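Local coordinates for penicillin-binding protein PbpB (Mycobacterium tuberculosis, PDB 6KGW) that cross-links peptidoglycan strands during cell-wall synthesis and is acylated by penicillins at its transpeptidase active site, at residues 267-272 with 473-478; 304-309 with 325-330. All coordinates share one frame; numbering follows the deposited sequence.

Contact 1. Residues 267-272 with 473-478; sequences PGSVNK and AGKTGT. With AIX ((2R,4S)-2-[(1R)-1-{[(2R)-2-amino-2-phenylacetyl]amino}-2-oxoethyl]-5,5-dimethyl-1,3-thiazolidine-4-carboxylic acid), chain E.
The acyl-enzyme site of a penicillin-binding transpeptidase is built here from the S269-x-x-K272 motif and the K475-T476-G477 motif on the strand that flanks it; S269, the acylated nucleophile, carries the opened ampicillin-type ligand AIX. The ester bond joins S269 OG to AIX C15. Its carbonyl oxygen, AIX O4, lies in the oxyanion hole between two backbone amides: T478 N donates at 2.8 Å and nearly straight, at 166°, while S269 N, also at 2.8 Å, gives a weak, bent bond of 131°. Both N-H groups would polarise the ester carbonyl. S269 CB rests 3.4 Å from T476 O, close beside G477, whose lack of a side chain lets the serine turn come near the strand. The K475 side chain leaves with CG anti to the backbone N (chi1 177°), then bends at chi2 and chi4, so that CG and CE pass along S269 O and NZ curls back to donate to its neighbour T476 O at 2.7 Å. S324 OG is a second partner of this amine and also of K272 NZ. The K272 chain runs extended past K475, with CD 4.0 Å from K475 CE. On the ligand's carboxylate, T476 OG1 donates to AIX O1 at 2.7 Å and T478 OG1 to AIX O2 at 3.0 Å; T476 OG1 is also bonded to T461. V270 CG1 presses on K475 O at 3.3 Å. Strand 493-502 pairs with this strand through T497 and A499, helix 390-401 packs on V270 and K475, and the 3-10 turn 269-271 leads into helix 272-281, beside the start of helix 326-347.

Contact 2. Residues 304-309 with 325-330; sequences VHDAWE and SNVGTL. With AIX ((2R,4S)-2-[(1R)-1-{[(2R)-2-amino-2-phenylacetyl]amino}-2-oxoethyl]-5,5-dimethyl-1,3-thiazolidine-4-carboxylic acid), chain E.
D306 turns its CG anti to its own carbonyl carbon (chi1 -81°), and S325 sends OG anti to its backbone N (chi1 169°), which brings the carboxylate against the first turn of helix 326-347. The two oxygens divide the work. OD1 accepts from V327 N at 2.8 Å, on its syn side and 25° out of the carboxylate plane, while OD2 accepts from S325 OG at 2.8 Å, also syn, and has H310 NE2 as a further partner. S325 is the N-cap of this helix: its OG accepts from G328 N at 2.8 Å while donating to D306, so the aspartate holds the cap in place, and the helix start would probably help stabilise its negative charge. N326 lies two residues after S324, in the position of the asparagine of the S-x-N motif of penicillin-binding transpeptidases. Its ND2 gives a weak bond to H305 O at 3.3 Å and a very short one of doubtful exact length, 2.5 Å, to the side-chain amide oxygen AIX O3, while OD1 is bonded to K272 NZ. Water 1 accepts from A307 N and N326 N, bridging the two backbones. Away from the ligand, V304 and L330 meet tip to tip, CG2 to CD1 at 3.5 Å, and V327 CG2 lies 3.5 Å from V304 O. W308 brings its ring edge near S325 N and bonds to Y315 through NE1.

Overall arrangement
Both contacts belong to the transpeptidase domain and border the same acyl-ligand, with centres 13 Å apart. Along the chain, contact 2 is nested inside contact 1: 267-272 comes first, then 304-309 and 325-330, and 473-478 closes the loop, 200 residues beyond the end of 267-272. Contact 1 joins the turn leading into helix 272-281 to strand 473-483 of the six-stranded antiparallel sheet; contact 2 joins the hairpin strand 302-305 to the start of helix 326-347. The two also meet where K272 CD packs 3.2 Å from T329 OG1. The catalytic cleft is thus lined by the sheet strand, the serine turn, the start of helix 326-347 and the loop after strand 302-305, which reaches the ligand through A307.

Contact 1. Residues 267-272 with 473-478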
# COMPACT_ATOMS: atom_id res chain seq x y z
N PRO A 267 -7.36 5.07 7.75
CA PRO A 267 -6.87 3.68 7.73
C PRO A 267 -7.49 2.77 8.78
O PRO A 267 -7.41 1.54 8.63
CB PRO A 267 -5.38 3.86 7.98
CG PRO A 267 -5.35 5.08 8.91
CD PRO A 267 -6.40 6.00 8.36
N GLY A 268 -8.09 3.30 9.84
CA GLY A 268 -8.52 2.43 10.93
C GLY A 268 -7.36 1.61 11.47
O GLY A 268 -6.22 2.07 11.55
N SER A 269 -7.64 0.34 11.74
CA SER A 269 -6.75 -0.51 12.53
C SER A 269 -5.42 -0.87 11.86
O SER A 269 -4.50 -1.30 12.57
CB SER A 269 -7.49 -1.78 12.90
OG SER A 269 -8.32 -1.47 13.98
N VAL A 270 -5.27 -0.74 10.53
CA VAL A 270 -3.91 -0.96 10.02
C VAL A 270 -2.95 0.06 10.58
O VAL A 270 -1.75 -0.21 10.67
CB VAL A 270 -3.81 -0.95 8.48
CG1 VAL A 270 -4.31 -2.25 7.94
CG2 VAL A 270 -4.53 0.27 7.90
N ASN A 271 -3.44 1.22 11.00
CA ASN A 271 -2.57 2.20 11.63
C ASN A 271 -1.96 1.72 12.94
O ASN A 271 -1.06 2.38 13.46
CB ASN A 271 -3.34 3.50 11.88
CG ASN A 271 -2.43 4.70 11.90
OD1 ASN A 271 -1.58 4.85 11.04
ND2 ASN A 271 -2.59 5.57 12.91
N LYS A 272 -2.42 0.60 13.51
CA LYS A 272 -1.93 0.22 14.83
C LYS A 272 -0.46 -0.18 14.83
O LYS A 272 0.13 -0.28 15.91
CB LYS A 272 -2.81 -0.88 15.40
CG LYS A 272 -4.20 -0.39 15.80
CD LYS A 272 -5.02 -1.49 16.44
CE LYS A 272 -6.48 -1.05 16.63
NZ LYS A 272 -7.29 -2.15 17.21
N ALA A 473 2.90 -12.17 8.14
CA ALA A 473 2.66 -11.22 9.22
C ALA A 473 1.89 -10.06 8.61
O ALA A 473 2.28 -9.57 7.54
CB ALA A 473 3.97 -10.73 9.86
N GLY A 474 0.82 -9.64 9.27
CA GLY A 474 0.05 -8.53 8.74
C GLY A 474 -0.82 -7.90 9.80
O GLY A 474 -0.69 -8.19 10.99
N LYS A 475 -1.70 -7.02 9.36
CA LYS A 475 -2.67 -6.37 10.23
C LYS A 475 -3.89 -5.99 9.41
O LYS A 475 -3.76 -5.44 8.31
CB LYS A 475 -2.06 -5.14 10.90
CG LYS A 475 -3.03 -4.36 11.79
CD LYS A 475 -3.36 -5.14 13.05
CE LYS A 475 -4.46 -4.47 13.86
NZ LYS A 475 -5.79 -4.80 13.30
N THR A 476 -5.07 -6.31 9.93
CA THR A 476 -6.35 -5.95 9.33
C THR A 476 -6.75 -4.54 9.74
O THR A 476 -6.23 -3.99 10.72
CB THR A 476 -7.45 -6.92 9.77
OG1 THR A 476 -7.38 -7.08 11.19
CG2 THR A 476 -7.32 -8.29 9.06
N GLY A 477 -7.70 -3.98 9.00
CA GLY A 477 -8.36 -2.77 9.44
C GLY A 477 -9.78 -2.65 8.94
O GLY A 477 -10.13 -3.15 7.87
N THR A 478 -10.60 -1.95 9.71
CA THR A 478 -11.99 -1.64 9.37
C THR A 478 -12.23 -0.22 9.89
O THR A 478 -12.49 -0.03 11.08
CB THR A 478 -12.98 -2.63 10.00
OG1 THR A 478 -12.59 -3.98 9.69
CG2 THR A 478 -14.39 -2.40 9.48
C8 AIX E . -16.75 -2.32 12.32
C5 AIX E . -15.31 -0.96 13.70
C6 AIX E . -12.11 -4.96 13.96
N1 AIX E . -12.17 -0.99 13.99
C2 AIX E . -10.29 -5.29 12.16
N3 AIX E . -10.08 -3.57 13.88
C4 AIX E . -14.30 0.17 13.83
C1 AIX E . -11.67 -6.26 14.63
C3 AIX E . -13.07 -0.25 14.66
C7 AIX E . -15.86 -1.26 12.46
C9 AIX E . -17.10 -3.08 13.41
C10 AIX E . -16.56 -2.78 14.65
C11 AIX E . -15.68 -1.72 14.79
C12 AIX E . -11.04 -4.30 13.04
C13 AIX E . -10.74 -2.86 14.96
C14 AIX E . -10.86 -1.37 14.51
C15 AIX E . -9.70 -1.15 13.48
C16 AIX E . -13.42 -5.15 13.19
N2 AIX E . -14.94 1.40 14.36
O1 AIX E . -9.11 -5.52 12.63
O2 AIX E . -10.75 -5.80 11.14
O3 AIX E . -12.95 0.09 15.83
O4 AIX E . -9.86 -1.30 12.30
S1 AIX E . -12.36 -3.68 15.26

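Contact 2. Residues 304-309 with 325-330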
# COMPACT_ATOMS: atom_id res chain seq x y z
N VAL A 304 -14.34 4.86 24.00
CA VAL A 304 -13.86 3.96 22.95
C VAL A 304 -14.20 2.53 23.32
O VAL A 304 -13.94 2.09 24.45
CB VAL A 304 -12.35 4.13 22.73
CG1 VAL A 304 -11.96 3.42 21.46
CG2 VAL A 304 -12.00 5.59 22.66
N HIS A 305 -14.77 1.79 22.37
CA HIS A 305 -15.26 0.44 22.59
C HIS A 305 -14.53 -0.53 21.67
O HIS A 305 -14.09 -0.17 20.58
CB HIS A 305 -16.81 0.35 22.39
CG HIS A 305 -17.35 0.96 21.12
ND1 HIS A 305 -16.97 2.20 20.64
CD2 HIS A 305 -18.29 0.50 20.25
CE1 HIS A 305 -17.64 2.47 19.53
NE2 HIS A 305 -18.44 1.46 19.27
N ASP A 306 -14.37 -1.76 22.14
CA ASP A 306 -13.85 -2.81 21.28
C ASP A 306 -14.97 -3.40 20.42
O ASP A 306 -16.14 -3.39 20.80
CB ASP A 306 -13.18 -3.89 22.12
CG ASP A 306 -11.75 -3.52 22.53
OD1 ASP A 306 -11.21 -2.52 21.99
OD2 ASP A 306 -11.15 -4.26 23.36
N ALA A 307 -14.60 -3.91 19.24
CA ALA A 307 -15.60 -4.41 18.29
C ALA A 307 -16.43 -5.57 18.84
O ALA A 307 -17.39 -5.98 18.19
CB ALA A 307 -14.94 -4.86 16.99
N TRP A 308 -16.08 -6.10 20.01
CA TRP A 308 -16.88 -7.09 20.70
C TRP A 308 -17.01 -6.66 22.15
O TRP A 308 -16.12 -6.00 22.69
CB TRP A 308 -16.26 -8.49 20.59
CG TRP A 308 -14.87 -8.69 21.19
CD1 TRP A 308 -14.56 -9.42 22.30
CD2 TRP A 308 -13.62 -8.17 20.69
NE1 TRP A 308 -13.21 -9.38 22.53
CE2 TRP A 308 -12.60 -8.62 21.56
CE3 TRP A 308 -13.26 -7.36 19.61
CZ2 TRP A 308 -11.25 -8.30 21.38
CZ3 TRP A 308 -11.91 -7.03 19.43
CH2 TRP A 308 -10.93 -7.50 20.31
N GLU A 309 -18.14 -6.97 22.77
CA GLU A 309 -18.27 -6.69 24.19
C GLU A 309 -17.49 -7.73 24.98
O GLU A 309 -17.49 -8.92 24.65
CB GLU A 309 -19.75 -6.64 24.62
CG GLU A 309 -20.50 -5.32 24.24
CD GLU A 309 -20.40 -4.18 25.29
OE1 GLU A 309 -20.43 -4.47 26.50
OE2 GLU A 309 -20.32 -2.99 24.90
N SER A 325 -7.77 -5.02 19.61
CA SER A 325 -8.43 -4.28 20.69
C SER A 325 -8.15 -2.78 20.57
O SER A 325 -7.00 -2.35 20.66
CB SER A 325 -7.97 -4.81 22.04
OG SER A 325 -8.39 -3.98 23.11
N ASN A 326 -9.21 -1.98 20.38
CA ASN A 326 -9.04 -0.53 20.40
C ASN A 326 -8.66 -0.05 21.80
O ASN A 326 -7.72 0.74 21.96
CB ASN A 326 -10.33 0.17 19.95
CG ASN A 326 -10.65 -0.03 18.46
OD1 ASN A 326 -9.77 -0.34 17.65
ND2 ASN A 326 -11.92 0.16 18.10
N VAL A 327 -9.38 -0.53 22.81
CA VAL A 327 -9.08 -0.17 24.20
C VAL A 327 -7.63 -0.50 24.54
O VAL A 327 -6.89 0.33 25.09
CB VAL A 327 -10.08 -0.88 25.14
CG1 VAL A 327 -9.72 -0.65 26.62
CG2 VAL A 327 -11.52 -0.43 24.81
N GLY A 328 -7.20 -1.73 24.21
CA GLY A 328 -5.83 -2.11 24.46
C GLY A 328 -4.83 -1.22 23.75
O GLY A 328 -3.80 -0.84 24.32
N THR A 329 -5.10 -0.90 22.47
CA THR A 329 -4.20 -0.03 21.72
C THR A 329 -4.08 1.33 22.40
O THR A 329 -3.00 1.91 22.48
CB THR A 329 -4.70 0.14 20.29
OG1 THR A 329 -4.54 -1.09 19.57
CG2 THR A 329 -3.95 1.28 19.56
N LEU A 330 -5.20 1.84 22.90
CA LEU A 330 -5.17 3.17 23.49
C LEU A 330 -4.46 3.17 24.84
O LEU A 330 -3.69 4.09 25.14
CB LEU A 330 -6.60 3.71 23.60
CG LEU A 330 -7.17 4.19 22.26
CD1 LEU A 330 -8.65 4.54 22.39
CD2 LEU A 330 -6.39 5.38 21.76
C8 AIX E . -16.75 -2.32 12.32
C5 AIX E . -15.31 -0.96 13.70
C6 AIX E . -12.11 -4.96 13.96
N1 AIX E . -12.17 -0.99 13.99
C2 AIX E . -10.29 -5.29 12.16
N3 AIX E . -10.08 -3.57 13.88
C4 AIX E . -14.30 0.17 13.83
C1 AIX E . -11.67 -6.26 14.63
C3 AIX E . -13.07 -0.25 14.66
C7 AIX E . -15.86 -1.26 12.46
C9 AIX E . -17.10 -3.08 13.41
C10 AIX E . -16.56 -2.78 14.65
C11 AIX E . -15.68 -1.72 14.79
C12 AIX E . -11.04 -4.30 13.04
C13 AIX E . -10.74 -2.86 14.96
C14 AIX E . -10.86 -1.37 14.51
C15 AIX E . -9.70 -1.15 13.48
C16 AIX E . -13.42 -5.15 13.19
N2 AIX E . -14.94 1.40 14.36
O1 AIX E . -9.11 -5.52 12.63
O2 AIX E . -10.75 -5.80 11.14
O3 AIX E . -12.95 0.09 15.83
O4 AIX E . -9.86 -1.30 12.30
S1 AIX E . -12.36 -3.68 15.26
O HOH W 1 -11.72 -3.43 18.83